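Local coordinates for cytoplasmic protein (Cryptococcus neoformans var. grubii serotype A, PDB 7LPO), which probably hydrolyses steryl beta-glucosides, splitting the sugar from the sterol, as a glycoside hydrolase of family 5, at residues F214-K219 against A406-A411; T25-D30 against V674-R679; V574-N577 against D583-N586; D455-M460 against N465-D470. All blocks are in the same frame, centred on the assembly; numbering follows the deposited sequence.

Contact 1: F214-K219 against A406-A411; sequences FFFAGK and ALHWLA
Phe215 reaches from helix 206-221 toward the imidazole of His408 on helix 400-419, and the outer end of its ring does the touching. Its CG lies anti to the backbone N (chi1 -171°), which carries the ring out to the second helix, where CE2 stands over one face of the imidazole, toward its rim. Phe215 comes nearest with CZ, 4.1 Å from His408 CE1, and the two planes are inclined by 58°. On its other flank, Phe215 CD2 lies over the centre of the Phe216 ring. Phe216, next in sequence, meets the same histidine closer to its root: Phe216 CE1 lies 3.9 Å from His408 CB, and CB sits in the plane of the phenyl ring at its edge. The three side chains make an aromatic cluster between two helices, within a chain that carries the TIM-barrel-type cellulase signature of family 5. Phe216 turns its edge to the imidazole face in an offset edge-to-face pair, with centroids 5.8 Å apart and planes at 80°. No hydrogen bond joins the segments; His408 ND1 pairs instead with Gln237 OE1 of helix 232-254, whose NE2 also bonds Phe215 O.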
loop_
_atom_site.group_PDB
_atom_site.type_symbol
_atom_site.label_atom_id
_atom_site.label_comp_id
_atom_site.label_asym_id
_atom_site.label_seq_id
_atom_site.Cartn_x
_atom_site.Cartn_y
_atom_site.Cartn_z
ATOM N N PHE A 214 -1.162 3.607 21.652
ATOM C CA PHE A 214 -0.538 2.505 22.377
ATOM C C PHE A 214 0.662 1.962 21.604
ATOM O O PHE A 214 1.779 1.893 22.126
ATOM C CB PHE A 214 -1.567 1.382 22.615
ATOM C CG PHE A 214 -2.586 1.663 23.698
ATOM C CD1 PHE A 214 -2.476 2.750 24.545
ATOM C CD2 PHE A 214 -3.661 0.799 23.880
ATOM C CE1 PHE A 214 -3.415 2.966 25.561
ATOM C CE2 PHE A 214 -4.608 1.020 24.886
ATOM C CZ PHE A 214 -4.485 2.101 25.723
ATOM N N PHE A 215 0.438 1.584 20.341
ATOM C CA PHE A 215 1.458 0.885 19.558
ATOM C C PHE A 215 2.765 1.668 19.486
ATOM O O PHE A 215 3.847 1.108 19.696
ATOM C CB PHE A 215 0.922 0.615 18.149
ATOM C CG PHE A 215 1.803 -0.279 17.310
ATOM C CD1 PHE A 215 1.760 -1.661 17.460
ATOM C CD2 PHE A 215 2.659 0.259 16.357
ATOM C CE1 PHE A 215 2.547 -2.485 16.692
ATOM C CE2 PHE A 215 3.454 -0.572 15.582
ATOM C CZ PHE A 215 3.388 -1.955 15.756
ATOM N N PHE A 216 2.692 2.954 19.155
ATOM C CA PHE A 216 3.882 3.739 18.875
ATOM C C PHE A 216 4.377 4.534 20.067
ATOM O O PHE A 216 5.548 4.920 20.076
ATOM C CB PHE A 216 3.630 4.730 17.732
ATOM C CG PHE A 216 3.637 4.110 16.382
ATOM C CD1 PHE A 216 4.761 3.471 15.903
ATOM C CD2 PHE A 216 2.514 4.160 15.589
ATOM C CE1 PHE A 216 4.766 2.896 14.663
ATOM C CE2 PHE A 216 2.515 3.588 14.337
ATOM C CZ PHE A 216 3.643 2.960 13.871
ATOM N N ALA A 217 3.521 4.804 21.063
ATOM C CA ALA A 217 3.915 5.730 22.118
ATOM C C ALA A 217 3.232 5.456 23.452
ATOM O O ALA A 217 3.112 6.380 24.266
ATOM C CB ALA A 217 3.608 7.179 21.672
ATOM N N GLY A 218 2.789 4.222 23.695
ATOM C CA GLY A 218 2.166 3.901 24.971
ATOM C C GLY A 218 3.013 4.275 26.173
ATOM O O GLY A 218 2.488 4.691 27.208
ATOM N N LYS A 219 4.335 4.139 26.059
ATOM C CA LYS A 219 5.196 4.437 27.205
ATOM C C LYS A 219 5.202 5.922 27.549
ATOM O O LYS A 219 5.513 6.286 28.688
ATOM C CB LYS A 219 6.629 3.961 26.935
ATOM C CG LYS A 219 6.795 2.452 26.978
ATOM C CD LYS A 219 8.235 2.032 26.700
ATOM C CE LYS A 219 8.512 1.958 25.205
ATOM N NZ LYS A 219 9.751 1.173 24.883
ATOM N N ALA A 406 10.151 6.249 13.742
ATOM C CA ALA A 406 11.520 5.869 13.415
ATOM C C ALA A 406 12.067 4.876 14.430
ATOM O O ALA A 406 12.789 3.939 14.069
ATOM C CB ALA A 406 12.405 7.112 13.341
ATOM N N LEU A 407 11.713 5.054 15.704
ATOM C CA LEU A 407 12.174 4.133 16.735
ATOM C C LEU A 407 11.625 2.732 16.500
ATOM O O LEU A 407 12.353 1.744 16.625
ATOM C CB LEU A 407 11.762 4.653 18.110
ATOM C CG LEU A 407 12.251 3.889 19.337
ATOM C CD1 LEU A 407 13.743 3.651 19.314
ATOM C CD2 LEU A 407 11.842 4.673 20.588
ATOM N N HIS A 408 10.342 2.624 16.147
ATOM C CA HIS A 408 9.801 1.320 15.769
ATOM C C HIS A 408 10.553 0.751 14.572
ATOM O O HIS A 408 10.807 -0.459 14.500
ATOM C CB HIS A 408 8.305 1.429 15.447
ATOM C CG HIS A 408 7.790 0.290 14.621
ATOM N ND1 HIS A 408 7.581 -0.970 15.136
ATOM C CD2 HIS A 408 7.496 0.209 13.302
ATOM C CE1 HIS A 408 7.165 -1.774 14.172
ATOM N NE2 HIS A 408 7.094 -1.080 13.053
ATOM N N TRP A 409 10.921 1.614 13.622
ATOM C CA TRP A 409 11.557 1.132 12.402
ATOM C C TRP A 409 12.947 0.572 12.668
ATOM O O TRP A 409 13.364 -0.381 11.999
ATOM C CB TRP A 409 11.643 2.244 11.361
ATOM C CG TRP A 409 12.342 1.767 10.116
ATOM C CD1 TRP A 409 11.771 1.141 9.045
ATOM C CD2 TRP A 409 13.742 1.835 9.841
ATOM N NE1 TRP A 409 12.726 0.831 8.115
ATOM C CE2 TRP A 409 13.947 1.241 8.581
ATOM C CE3 TRP A 409 14.844 2.338 10.537
ATOM C CZ2 TRP A 409 15.206 1.141 8.004
ATOM C CZ3 TRP A 409 16.096 2.231 9.962
ATOM C CH2 TRP A 409 16.266 1.643 8.708
ATOM N N LEU A 410 13.677 1.137 13.633
ATOM C CA LEU A 410 14.978 0.579 13.984
ATOM C C LEU A 410 14.832 -0.853 14.476
ATOM O O LEU A 410 15.540 -1.753 14.006
ATOM C CB LEU A 410 15.666 1.436 15.041
ATOM C CG LEU A 410 15.919 2.896 14.655
ATOM C CD1 LEU A 410 16.374 3.664 15.917
ATOM C CD2 LEU A 410 16.941 3.054 13.549
ATOM N N ALA A 411 13.903 -1.078 15.417
ATOM C CA ALA A 411 13.649 -2.418 15.943
ATOM C C ALA A 411 13.193 -3.370 14.845
ATOM O O ALA A 411 13.673 -4.507 14.751
ATOM C CB ALA A 411 12.598 -2.361 17.056
#

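Contact 2: T25-D30 against V674-R679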
loop_
_atom_site.group_PDB
_atom_site.type_symbol
_atom_site.label_atom_id
_atom_site.label_comp_id
_atom_site.label_asym_id
_atom_site.label_seq_id
_atom_site.Cartn_x
_atom_site.Cartn_y
_atom_site.Cartn_z
ATOM N N THR A 25 22.508 3.362 -4.961
ATOM C CA THR A 25 22.559 4.584 -5.729
ATOM C C THR A 25 21.118 4.982 -6.034
ATOM O O THR A 25 20.160 4.357 -5.542
ATOM C CB THR A 25 23.371 4.378 -7.016
ATOM O OG1 THR A 25 22.598 3.577 -7.922
ATOM C CG2 THR A 25 24.689 3.693 -6.733
ATOM N N LEU A 26 20.956 5.981 -6.897
ATOM C CA LEU A 26 19.623 6.465 -7.233
ATOM C C LEU A 26 18.802 5.461 -8.028
ATOM O O LEU A 26 17.606 5.695 -8.236
ATOM C CB LEU A 26 19.722 7.770 -8.018
ATOM C CG LEU A 26 20.029 8.966 -7.123
ATOM C CD1 LEU A 26 20.442 10.168 -7.968
ATOM C CD2 LEU A 26 18.821 9.281 -6.249
ATOM N N HIS A 27 19.410 4.374 -8.495
ATOM C CA HIS A 27 18.705 3.360 -9.258
ATOM C C HIS A 27 19.181 1.985 -8.837
ATOM O O HIS A 27 20.354 1.793 -8.504
ATOM C CB HIS A 27 18.924 3.505 -10.763
ATOM C CG HIS A 27 18.652 4.879 -11.279
ATOM N ND1 HIS A 27 17.427 5.250 -11.791
ATOM C CD2 HIS A 27 19.443 5.974 -11.359
ATOM C CE1 HIS A 27 17.478 6.516 -12.165
ATOM N NE2 HIS A 27 18.689 6.979 -11.911
ATOM N N PHE A 28 18.252 1.032 -8.856
ATOM C CA PHE A 28 18.611 -0.368 -8.743
ATOM C C PHE A 28 19.584 -0.714 -9.859
ATOM O O PHE A 28 19.456 -0.230 -10.990
ATOM C CB PHE A 28 17.371 -1.253 -8.863
ATOM C CG PHE A 28 16.379 -1.101 -7.747
ATOM C CD1 PHE A 28 16.742 -1.316 -6.434
ATOM C CD2 PHE A 28 15.058 -0.787 -8.028
ATOM C CE1 PHE A 28 15.812 -1.206 -5.412
ATOM C CE2 PHE A 28 14.120 -0.668 -7.012
ATOM C CZ PHE A 28 14.499 -0.882 -5.699
ATOM N N GLN A 29 20.539 -1.585 -9.554
ATOM C CA GLN A 29 21.502 -2.023 -10.554
ATOM C C GLN A 29 21.767 -3.515 -10.435
ATOM O O GLN A 29 21.836 -4.051 -9.324
ATOM C CB GLN A 29 22.846 -1.307 -10.410
ATOM C CG GLN A 29 22.821 0.182 -10.507
ATOM C CD GLN A 29 24.103 0.779 -9.974
ATOM O OE1 GLN A 29 24.370 0.731 -8.769
ATOM N NE2 GLN A 29 24.923 1.300 -10.866
ATOM N N ASP A 30 21.963 -4.172 -11.580
ATOM C CA ASP A 30 22.438 -5.544 -11.604
ATOM C C ASP A 30 23.962 -5.530 -11.516
ATOM O O ASP A 30 24.589 -4.471 -11.489
ATOM C CB ASP A 30 21.917 -6.277 -12.843
ATOM C CG ASP A 30 22.527 -5.786 -14.141
ATOM O OD1 ASP A 30 23.488 -4.978 -14.133
ATOM O OD2 ASP A 30 22.024 -6.232 -15.195
ATOM N N VAL A 674 21.815 0.249 -19.963
ATOM C CA VAL A 674 23.213 0.656 -19.905
ATOM C C VAL A 674 23.207 2.179 -19.845
ATOM O O VAL A 674 22.955 2.851 -20.848
ATOM C CB VAL A 674 24.013 0.133 -21.099
ATOM C CG1 VAL A 674 25.399 0.746 -21.099
ATOM C CG2 VAL A 674 24.071 -1.395 -21.062
ATOM N N GLY A 675 23.475 2.728 -18.672
ATOM C CA GLY A 675 23.314 4.144 -18.432
ATOM C C GLY A 675 22.194 4.422 -17.449
ATOM O O GLY A 675 21.730 3.543 -16.720
ATOM N N ILE A 676 21.752 5.672 -17.443
ATOM C CA ILE A 676 20.778 6.180 -16.482
ATOM C C ILE A 676 19.504 6.549 -17.237
ATOM O O ILE A 676 19.565 7.342 -18.190
ATOM C CB ILE A 676 21.325 7.395 -15.717
ATOM C CG1 ILE A 676 22.564 7.015 -14.910
ATOM C CG2 ILE A 676 20.250 7.975 -14.796
ATOM C CD1 ILE A 676 22.323 5.928 -13.878
ATOM N N PRO A 677 18.341 6.018 -16.857
ATOM C CA PRO A 677 17.098 6.461 -17.502
ATOM C C PRO A 677 16.919 7.958 -17.311
ATOM O O PRO A 677 16.991 8.468 -16.193
ATOM C CB PRO A 677 16.002 5.661 -16.779
ATOM C CG PRO A 677 16.707 4.522 -16.103
ATOM C CD PRO A 677 18.097 5.024 -15.793
ATOM N N GLU A 678 16.687 8.666 -18.411
ATOM C CA GLU A 678 16.485 10.109 -18.358
ATOM C C GLU A 678 15.033 10.513 -18.563
ATOM O O GLU A 678 14.520 11.356 -17.819
ATOM C CB GLU A 678 17.368 10.812 -19.401
ATOM C CG GLU A 678 17.265 12.327 -19.346
ATOM C CD GLU A 678 18.615 13.011 -19.299
ATOM O OE1 GLU A 678 18.936 13.740 -20.255
ATOM O OE2 GLU A 678 19.354 12.821 -18.309
ATOM N N ARG A 679 14.349 9.943 -19.556
ATOM C CA ARG A 679 12.978 10.349 -19.840
ATOM C C ARG A 679 12.223 9.234 -20.554
ATOM O O ARG A 679 12.758 8.594 -21.464
ATOM C CB ARG A 679 12.933 11.625 -20.700
ATOM C CG ARG A 679 11.630 12.365 -20.519
ATOM C CD ARG A 679 11.328 13.493 -21.484
ATOM N NE ARG A 679 9.875 13.686 -21.450
ATOM C CZ ARG A 679 9.222 14.422 -20.550
ATOM N NH1 ARG A 679 9.885 15.092 -19.616
ATOM N NH2 ARG A 679 7.893 14.491 -20.587
#
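His27 meets two consecutive residues, Ile676 and Pro677, with different parts of its imidazole. Pro677 contributes CD, which lies over one ring face in a CH-pi contact, 4.2 Å from the His27 ring centroid and 21° off the normal; its offset is toward the rim, where His27 CE1 is 4.0 Å from Pro677 CD. Ile676 approaches obliquely with two methyls: its CG2 comes to 3.4 Å from His27 NE2, while its CD1 packs 3.8 Å from His27 CD2. The branches divide this work because CG1 is anti to the carbonyl carbon (chi1 -62°), and CG2 is anti to the backbone N. No hydrogen bond crosses between the segments, so the grip is one of apolar surface on an aromatic ring. Farther out, Ser35 of strand 35-43 touches the side chains of both Ile676 and Pro677, and its OG bonds Gly675 O. Phe28 pairs through its backbone with Leu36 of that same strand. Strand 676-682 pairs with strand 689-696, and its Glu678 and Arg679 both face Ala692 of that strand in a classic beta bulge. The contact thus joins the N-terminal segment to an outermost strand of the antiparallel sheet in the family 5 C-terminal domain.

Contact 3: V574-N577 against D583-N586; sequences VPDN and DNWN
Val574 lays its CG2 methyl against the carboxylate of Asp583, 3.7 Å from OD1. It opens a type I beta turn, Val574 to Asn577, closed by a bond from Asn577 N to Val574 O, in the long loop that follows strand 567-570; the second segment belongs to that loop too. At the far end of the turn, Asn577 ND2 donates to Asp583 OD1 at 2.8 Å, with an N-H...O angle of 154°. The oxygen is met on its anti side, 24° out of the carboxylate plane, and the amide and carboxylate planes are steeply inclined to each other. The asparagine amide is shared, since Asn577 ND2 also bonds Asp589 OD1, while Asp583 OD2 accepts from Leu590 N and Asp583 OD1 receives a weak bond from Ser591 N. This set of donors would help stabilise a buried negative charge. A second crossing runs the other way: Asn584 ND2 donates to Asp576 O at 3.2 Å, rising well above the carbonyl plane and bending at the hydrogen. Asp576 holds CG between its backbone N and carbonyl carbon (chi1 65°), which turns the carboxylate toward Asn584. There one water fastens both sides, giving one hydrogen to Asp576 OD1 and the other to Asp583 O at 2.6 Å, while it accepts from Asn584 ND2 at 3.3 Å.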
loop_
_atom_site.group_PDB
_atom_site.type_symbol
_atom_site.label_atom_id
_atom_site.label_comp_id
_atom_site.label_asym_id
_atom_site.label_seq_id
_atom_site.Cartn_x
_atom_site.Cartn_y
_atom_site.Cartn_z
ATOM N N VAL A 574 -6.501 -8.801 -8.043
ATOM C CA VAL A 574 -7.347 -9.566 -7.134
ATOM C C VAL A 574 -8.043 -10.680 -7.901
ATOM O O VAL A 574 -9.060 -10.424 -8.568
ATOM C CB VAL A 574 -8.382 -8.661 -6.447
ATOM C CG1 VAL A 574 -9.196 -9.442 -5.436
ATOM C CG2 VAL A 574 -7.699 -7.460 -5.790
ATOM N N PRO A 575 -7.563 -11.923 -7.803
ATOM C CA PRO A 575 -8.196 -13.018 -8.563
ATOM C C PRO A 575 -9.697 -13.182 -8.358
ATOM O O PRO A 575 -10.377 -13.635 -9.288
ATOM C CB PRO A 575 -7.434 -14.259 -8.078
ATOM C CG PRO A 575 -6.039 -13.716 -7.744
ATOM C CD PRO A 575 -6.295 -12.338 -7.163
ATOM N N ASP A 576 -10.248 -12.830 -7.196
ATOM C CA ASP A 576 -11.663 -13.068 -6.930
ATOM C C ASP A 576 -12.491 -11.783 -6.944
ATOM O O ASP A 576 -13.609 -11.765 -6.422
ATOM C CB ASP A 576 -11.842 -13.808 -5.601
ATOM C CG ASP A 576 -11.398 -12.987 -4.399
ATOM O OD1 ASP A 576 -10.926 -11.842 -4.582
ATOM O OD2 ASP A 576 -11.516 -13.492 -3.263
ATOM N N ASN A 577 -11.980 -10.720 -7.557
ATOM C CA ASN A 577 -12.766 -9.503 -7.729
ATOM C C ASN A 577 -14.040 -9.792 -8.520
ATOM O O ASN A 577 -14.039 -10.570 -9.476
ATOM C CB ASN A 577 -11.918 -8.443 -8.436
ATOM C CG ASN A 577 -12.736 -7.239 -8.918
ATOM O OD1 ASN A 577 -13.485 -7.329 -9.888
ATOM N ND2 ASN A 577 -12.591 -6.117 -8.233
ATOM N N ASP A 583 -13.330 -5.621 -4.913
ATOM C CA ASP A 583 -12.245 -6.403 -4.342
ATOM C C ASP A 583 -12.672 -7.149 -3.055
ATOM O O ASP A 583 -11.792 -7.748 -2.438
ATOM C CB ASP A 583 -11.035 -5.513 -4.022
ATOM C CG ASP A 583 -10.406 -4.875 -5.263
ATOM O OD1 ASP A 583 -10.660 -5.328 -6.406
ATOM O OD2 ASP A 583 -9.639 -3.903 -5.083
ATOM N N ASN A 584 -13.954 -7.082 -2.683
ATOM C CA ASN A 584 -14.479 -7.740 -1.487
ATOM C C ASN A 584 -13.918 -7.113 -0.217
ATOM O O ASN A 584 -13.692 -7.805 0.779
ATOM C CB ASN A 584 -14.194 -9.244 -1.496
ATOM C CG ASN A 584 -14.827 -9.942 -2.668
ATOM O OD1 ASN A 584 -16.046 -9.968 -2.791
ATOM N ND2 ASN A 584 -14.002 -10.496 -3.553
ATOM N N TRP A 585 -13.708 -5.796 -0.245
ATOM C CA TRP A 585 -13.117 -5.093 0.891
ATOM C C TRP A 585 -13.573 -3.635 0.850
ATOM O O TRP A 585 -13.037 -2.828 0.079
ATOM C CB TRP A 585 -11.603 -5.210 0.852
ATOM C CG TRP A 585 -10.922 -4.713 2.085
ATOM C CD1 TRP A 585 -10.729 -5.399 3.244
ATOM C CD2 TRP A 585 -10.335 -3.421 2.278
ATOM N NE1 TRP A 585 -10.059 -4.615 4.153
ATOM C CE2 TRP A 585 -9.807 -3.395 3.586
ATOM C CE3 TRP A 585 -10.218 -2.277 1.476
ATOM C CZ2 TRP A 585 -9.168 -2.272 4.115
ATOM C CZ3 TRP A 585 -9.576 -1.163 1.996
ATOM C CH2 TRP A 585 -9.057 -1.171 3.306
ATOM N N ASN A 586 -14.569 -3.317 1.675
ATOM C CA ASN A 586 -14.943 -1.946 2.008
ATOM C C ASN A 586 -15.406 -1.145 0.797
ATOM O O ASN A 586 -15.357 0.090 0.804
ATOM C CB ASN A 586 -13.784 -1.228 2.709
ATOM C CG ASN A 586 -13.538 -1.758 4.112
ATOM O OD1 ASN A 586 -14.409 -2.394 4.702
ATOM N ND2 ASN A 586 -12.356 -1.480 4.657
HETATM O O HOH W 1 -10.944 -10.231 -2.352
#

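Contact 4: D455-M460 against N465-D470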
loop_
_atom_site.group_PDB
_atom_site.type_symbol
_atom_site.label_atom_id
_atom_site.label_comp_id
_atom_site.label_asym_id
_atom_site.label_seq_id
_atom_site.Cartn_x
_atom_site.Cartn_y
_atom_site.Cartn_z
ATOM N N ASP A 455 -3.990 9.283 -6.855
ATOM C CA ASP A 455 -4.832 10.376 -7.322
ATOM C C ASP A 455 -6.066 10.408 -6.423
ATOM O O ASP A 455 -7.077 9.746 -6.703
ATOM C CB ASP A 455 -5.182 10.164 -8.790
ATOM C CG ASP A 455 -6.132 11.222 -9.337
ATOM O OD1 ASP A 455 -6.608 12.098 -8.580
ATOM O OD2 ASP A 455 -6.411 11.152 -10.545
ATOM N N GLY A 456 -5.971 11.176 -5.334
ATOM C CA GLY A 456 -6.982 11.118 -4.291
ATOM C C GLY A 456 -8.354 11.575 -4.748
ATOM O O GLY A 456 -9.369 10.997 -4.354
ATOM N N LEU A 457 -8.410 12.630 -5.559
ATOM C CA LEU A 457 -9.701 13.075 -6.065
ATOM C C LEU A 457 -10.412 11.942 -6.798
ATOM O O LEU A 457 -11.614 11.715 -6.612
ATOM C CB LEU A 457 -9.515 14.280 -6.989
ATOM C CG LEU A 457 -10.811 14.744 -7.661
ATOM C CD1 LEU A 457 -11.767 15.305 -6.609
ATOM C CD2 LEU A 457 -10.566 15.779 -8.744
ATOM N N THR A 458 -9.693 11.251 -7.679
ATOM C CA THR A 458 -10.294 10.151 -8.424
ATOM C C THR A 458 -10.692 9.011 -7.495
ATOM O O THR A 458 -11.797 8.463 -7.601
ATOM C CB THR A 458 -9.317 9.667 -9.495
ATOM O OG1 THR A 458 -8.970 10.769 -10.352
ATOM C CG2 THR A 458 -9.927 8.558 -10.316
ATOM N N LEU A 459 -9.808 8.660 -6.561
ATOM C CA LEU A 459 -10.090 7.573 -5.632
ATOM C C LEU A 459 -11.343 7.853 -4.812
ATOM O O LEU A 459 -12.220 6.993 -4.691
ATOM C CB LEU A 459 -8.885 7.370 -4.722
ATOM C CG LEU A 459 -8.824 6.121 -3.851
ATOM C CD1 LEU A 459 -8.772 4.887 -4.702
ATOM C CD2 LEU A 459 -7.612 6.207 -2.933
ATOM N N MET A 460 -11.455 9.059 -4.249
ATOM C CA MET A 460 -12.555 9.321 -3.325
ATOM C C MET A 460 -13.882 9.537 -4.042
ATOM O O MET A 460 -14.935 9.142 -3.528
ATOM C CB MET A 460 -12.239 10.535 -2.454
ATOM C CG MET A 460 -10.898 10.457 -1.748
ATOM S SD MET A 460 -10.762 9.067 -0.576
ATOM C CE MET A 460 -12.050 9.476 0.568
ATOM N N ASN A 465 -12.488 13.128 -13.144
ATOM C CA ASN A 465 -12.979 14.491 -13.277
ATOM C C ASN A 465 -12.236 15.267 -14.354
ATOM O O ASN A 465 -11.069 14.998 -14.646
ATOM C CB ASN A 465 -12.839 15.215 -11.945
ATOM C CG ASN A 465 -13.633 14.546 -10.853
ATOM O OD1 ASN A 465 -13.093 13.844 -9.984
ATOM N ND2 ASN A 465 -14.933 14.742 -10.901
ATOM N N TRP A 466 -12.925 16.252 -14.934
ATOM C CA TRP A 466 -12.318 17.168 -15.893
ATOM C C TRP A 466 -11.437 18.199 -15.208
ATOM O O TRP A 466 -10.806 19.013 -15.892
ATOM C CB TRP A 466 -13.401 17.869 -16.729
ATOM C CG TRP A 466 -14.494 18.506 -15.925
ATOM C CD1 TRP A 466 -15.686 17.945 -15.580
ATOM C CD2 TRP A 466 -14.500 19.829 -15.371
ATOM N NE1 TRP A 466 -16.432 18.829 -14.832
ATOM C CE2 TRP A 466 -15.724 19.993 -14.693
ATOM C CE3 TRP A 466 -13.590 20.888 -15.384
ATOM C CZ2 TRP A 466 -16.055 21.167 -14.021
ATOM C CZ3 TRP A 466 -13.920 22.054 -14.723
ATOM C CH2 TRP A 466 -15.141 22.184 -14.044
ATOM N N PHE A 467 -11.397 18.181 -13.879
ATOM C CA PHE A 467 -10.505 18.999 -13.076
ATOM C C PHE A 467 -9.784 18.099 -12.082
ATOM O O PHE A 467 -10.179 16.956 -11.846
ATOM C CB PHE A 467 -11.273 20.071 -12.301
ATOM C CG PHE A 467 -12.261 19.499 -11.330
ATOM C CD1 PHE A 467 -13.528 19.143 -11.751
ATOM C CD2 PHE A 467 -11.911 19.281 -10.007
ATOM C CE1 PHE A 467 -14.446 18.594 -10.871
ATOM C CE2 PHE A 467 -12.817 18.730 -9.124
ATOM C CZ PHE A 467 -14.092 18.388 -9.559
ATOM N N ASN A 468 -8.723 18.627 -11.491
ATOM C CA ASN A 468 -8.026 17.943 -10.410
ATOM C C ASN A 468 -7.242 19.008 -9.663
ATOM O O ASN A 468 -7.289 20.190 -10.015
ATOM C CB ASN A 468 -7.136 16.803 -10.924
ATOM C CG ASN A 468 -6.918 15.713 -9.879
ATOM O OD1 ASN A 468 -6.754 15.998 -8.688
ATOM N ND2 ASN A 468 -6.920 14.457 -10.321
ATOM N N ALA A 469 -6.533 18.593 -8.620
ATOM C CA ALA A 469 -5.819 19.546 -7.788
ATOM C C ALA A 469 -4.573 18.893 -7.218
ATOM O O ALA A 469 -4.535 17.679 -6.984
ATOM C CB ALA A 469 -6.706 20.071 -6.656
ATOM N N ASP A 470 -3.559 19.723 -6.984
ATOM C CA ASP A 470 -2.253 19.259 -6.531
ATOM C C ASP A 470 -2.295 19.066 -5.020
ATOM O O ASP A 470 -1.959 19.967 -4.248
ATOM C CB ASP A 470 -1.178 20.257 -6.936
ATOM C CG ASP A 470 0.189 19.901 -6.376
ATOM O OD1 ASP A 470 0.364 18.769 -5.866
ATOM O OD2 ASP A 470 1.085 20.761 -6.450
HETATM O O HOH W 2 -6.043 14.014 -6.941
HETATM O O HOH W 3 -10.562 12.991 -11.036
#
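Asp455 OD1 is the oxygen on which this contact converges. Asn468 ND2 gives it a nearly straight bond of 2.9 Å, 174° at the hydrogen, arriving on the syn side though 32° out of the carboxylate plane. A water close to Asp455 OD1 accepts from Leu457 N and also lies 2.7 Å from Asn468 OD1. Thr458 N reaches the same carboxylate oxygen through a weak bond of 3.3 Å, the capping bond of an N-cap at the start of helix 456-461. Thr458 OG1 secures the other oxygen, 2.6 Å from Asp455 OD2 and from above the carboxylate plane. The Asn468 amide is fixed from its other end too, for its OD1 takes Ala469 N in the carbonyl plane, on a lone pair. Beside this polar knot Leu457 carries the apolar part: with CG anti to its backbone N (chi1 175°), it extends CD2 to the strand, 3.7 Å from Phe467 CE2 and 3.3 Å from Phe467 O. Strand 467-469 pairs with strand 486-488, while helix 490-512 backs both Asp455 and Asn468. With several donors and the helix N terminus beside it, the Asp455 carboxylate would probably be stabilised as an anion, and its bond from Asn468 links helix start to strand.

Followed from the N terminus, the chain opens contact 2 at residues 25-30 and closes it only at 674-679, an enclosure of 643 residues that brings the first segment against the C-terminal domain. The other three contacts all fall within this span and follow in series, without crossing. Contact 1 joins helices 206-221 and 400-419 over 186 intervening residues. Contacts 4 and 3 come next and are short-range: four residues separate segment 455-460 from segment 465-470, and five lie between the two parts of the loop after strand 567-570. Contacts 3 and 4 approach to about 9 Å at their nearest atoms, whereas contacts 1 and 3 lie on opposite sides of the chain's centre.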